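Local structure of glycerol-3-phosphate dehydrogenase [NAD(+)] (Dunaliella salina, 6IUY) at residues E127-S132 with I148-F154. The protein probably interconverts sn-glycerol 3-phosphate and dihydroxyacetone phosphate using NAD, and carries a phosphatase-like domain that enables direct conversion of dihydroxyacetone phosphate to glycerol. Residues are numbered along the deposited sequence; the frame is centred on the assembly and turned at random.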
loop_
_atom_site.group_PDB
_atom_site.type_symbol
_atom_site.label_atom_id
_atom_site.label_comp_id
_atom_site.label_asym_id
_atom_site.label_seq_id
_atom_site.Cartn_x
_atom_site.Cartn_y
_atom_site.Cartn_z
ATOM N N GLU A 127 -3.802 -19.218 -26.711
ATOM C CA GLU A 127 -3.147 -20.476 -26.328
ATOM C C GLU A 127 -3.353 -21.555 -27.384
ATOM O O GLU A 127 -4.451 -21.726 -27.919
ATOM C CB GLU A 127 -3.636 -20.990 -24.964
ATOM C CG GLU A 127 -2.677 -20.616 -23.819
ATOM C CD GLU A 127 -1.967 -21.812 -23.209
ATOM O OE1 GLU A 127 -2.606 -22.503 -22.396
ATOM O OE2 GLU A 127 -0.775 -22.058 -23.521
ATOM N N VAL A 128 -2.280 -22.275 -27.668
ATOM C CA VAL A 128 -2.282 -23.286 -28.707
ATOM C C VAL A 128 -2.142 -24.680 -28.106
ATOM O O VAL A 128 -1.296 -24.919 -27.231
ATOM C CB VAL A 128 -1.154 -23.026 -29.728
ATOM C CG1 VAL A 128 -0.903 -24.263 -30.596
ATOM C CG2 VAL A 128 -1.504 -21.797 -30.579
ATOM N N PHE A 129 -3.003 -25.583 -28.567
ATOM C CA PHE A 129 -2.958 -26.984 -28.171
ATOM C C PHE A 129 -2.780 -27.915 -29.370
ATOM O O PHE A 129 -3.284 -27.657 -30.470
ATOM C CB PHE A 129 -4.235 -27.381 -27.436
ATOM C CG PHE A 129 -4.444 -26.668 -26.147
ATOM C CD1 PHE A 129 -4.053 -27.253 -24.952
ATOM C CD2 PHE A 129 -5.060 -25.425 -26.117
ATOM C CE1 PHE A 129 -4.255 -26.608 -23.754
ATOM C CE2 PHE A 129 -5.263 -24.774 -24.925
ATOM C CZ PHE A 129 -4.856 -25.364 -23.738
ATOM N N LEU A 130 -2.062 -29.005 -29.142
ATOM C CA LEU A 130 -2.131 -30.153 -30.024
ATOM C C LEU A 130 -3.093 -31.186 -29.423
ATOM O O LEU A 130 -2.987 -31.528 -28.236
ATOM C CB LEU A 130 -0.742 -30.755 -30.227
ATOM C CG LEU A 130 0.323 -29.782 -30.712
ATOM C CD1 LEU A 130 1.669 -30.455 -30.820
ATOM C CD2 LEU A 130 -0.080 -29.201 -32.045
ATOM N N ILE A 131 -4.041 -31.666 -30.228
ATOM C CA ILE A 131 -4.915 -32.773 -29.824
ATOM C C ILE A 131 -4.888 -33.855 -30.904
ATOM O O ILE A 131 -5.300 -33.617 -32.038
ATOM C CB ILE A 131 -6.369 -32.323 -29.584
ATOM C CG1 ILE A 131 -6.432 -31.146 -28.610
ATOM C CG2 ILE A 131 -7.208 -33.485 -29.064
ATOM C CD1 ILE A 131 -7.855 -30.660 -28.315
ATOM N N SER A 132 -4.390 -35.038 -30.544
ATOM C CA SER A 132 -4.119 -36.083 -31.517
ATOM C C SER A 132 -4.605 -37.442 -31.028
ATOM O O SER A 132 -4.707 -37.692 -29.824
ATOM C CB SER A 132 -2.621 -36.133 -31.838
ATOM O OG SER A 132 -2.218 -37.410 -32.302
ATOM N N ILE A 148 5.254 -25.449 -28.020
ATOM C CA ILE A 148 4.053 -25.835 -27.295
ATOM C C ILE A 148 4.443 -26.775 -26.162
ATOM O O ILE A 148 5.115 -27.783 -26.380
ATOM C CB ILE A 148 3.009 -26.499 -28.213
ATOM C CG1 ILE A 148 2.716 -25.601 -29.409
ATOM C CG2 ILE A 148 1.726 -26.783 -27.449
ATOM C CD1 ILE A 148 1.557 -26.056 -30.216
ATOM N N PRO A 149 4.038 -26.435 -24.939
ATOM C CA PRO A 149 4.405 -27.252 -23.782
ATOM C C PRO A 149 3.671 -28.591 -23.782
ATOM O O PRO A 149 2.573 -28.696 -24.345
ATOM C CB PRO A 149 3.981 -26.382 -22.594
ATOM C CG PRO A 149 2.863 -25.537 -23.139
ATOM C CD PRO A 149 3.227 -25.264 -24.567
ATOM N N ALA A 150 4.282 -29.601 -23.171
ATOM C CA ALA A 150 3.674 -30.921 -23.080
ATOM C C ALA A 150 2.341 -30.815 -22.341
ATOM O O ALA A 150 1.430 -31.613 -22.546
ATOM C CB ALA A 150 4.618 -31.894 -22.375
ATOM N N LYS A 151 2.232 -29.801 -21.492
ATOM C CA LYS A 151 1.018 -29.535 -20.746
ATOM C C LYS A 151 -0.153 -29.303 -21.697
ATOM O O LYS A 151 -1.322 -29.493 -21.340
ATOM C CB LYS A 151 1.238 -28.315 -19.839
ATOM C CG LYS A 151 -0.001 -27.807 -19.129
ATOM C CD LYS A 151 0.244 -26.437 -18.465
ATOM C CE LYS A 151 1.234 -26.528 -17.302
ATOM N NZ LYS A 151 1.154 -25.302 -16.441
ATOM N N ASN A 152 0.167 -28.876 -22.911
ATOM C CA ASN A 152 -0.857 -28.523 -23.888
ATOM C C ASN A 152 -1.061 -29.601 -24.964
ATOM O O ASN A 152 -1.844 -29.420 -25.905
ATOM C CB ASN A 152 -0.506 -27.193 -24.548
ATOM C CG ASN A 152 -0.685 -26.007 -23.612
ATOM O OD1 ASN A 152 -0.702 -26.158 -22.386
ATOM N ND2 ASN A 152 -0.847 -24.821 -24.190
ATOM N N VAL A 153 -0.352 -30.716 -24.822
ATOM C CA VAL A 153 -0.459 -31.811 -25.772
ATOM C C VAL A 153 -1.388 -32.879 -25.219
ATOM O O VAL A 153 -1.058 -33.523 -24.216
ATOM C CB VAL A 153 0.914 -32.438 -26.078
ATOM C CG1 VAL A 153 0.765 -33.537 -27.123
ATOM C CG2 VAL A 153 1.885 -31.377 -26.561
ATOM N N PHE A 154 -2.557 -33.039 -25.846
ATOM C CA PHE A 154 -3.490 -34.107 -25.483
ATOM C C PHE A 154 -3.346 -35.287 -26.444
ATOM O O PHE A 154 -3.775 -35.221 -27.599
ATOM C CB PHE A 154 -4.921 -33.577 -25.462
ATOM C CG PHE A 154 -5.197 -32.669 -24.296
ATOM C CD1 PHE A 154 -4.894 -31.319 -24.363
ATOM C CD2 PHE A 154 -5.730 -33.170 -23.121
ATOM C CE1 PHE A 154 -5.132 -30.488 -23.288
ATOM C CE2 PHE A 154 -5.976 -32.337 -22.040
ATOM C CZ PHE A 154 -5.669 -30.993 -22.127
HETATM O O HOH W 1 -1.114 -24.161 -20.805
#
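Ile148 opens the contact by laying its end methyl against Leu130, Ile148 CD1 being 4.0 Å from Leu130 CG, with Val128 beside it on the side of the sheet that faces helix 136-145. At the end of the 3-10 segment 150-152, Asn152 illustrates how a side-chain amide can extend strand pairing beyond the backbone bonds; its own O already accepts a weak bond from Leu130 N. Its CG stands anti to the carbonyl carbon (chi1 -72°), which carries the amide over one face of the Phe129 ring, the two planes only 19° apart. Stacked there, ND2 spends its hydrogens on two acceptors near the amide plane: Val128 O at 3.1 Å, and Glu127 OE2 at 2.8 Å, met from above the carboxylate plane. A water joins Asn152 OD1 to Glu127 OE1, which also has a weak bond to Tyr198. With an alanine here, Val128 O and Glu127 OE2 are likely to lose their shared donor, and the Phe129 ring the amide stacked on its face. Regular parallel pairing follows: Val153 lies beside Leu130, then Phe154 N binds Leu130 O at 2.9 Å and Phe154 O receives Ser132 N at 3.0 Å. The Phe154 ring turns its edge to Phe129, Phe154 CE1 to Phe129 CD1 3.8 Å, and both rings also touch Ile192 of helix 184-195. Strand 127-131, helix 136-145 and strand 153-154 thus form a beta-alpha-beta crossover at one border of the Rossmann-like haloacid dehalogenase sheet, with Ser132 close to the magnesium ligands Asp41 and Asp43.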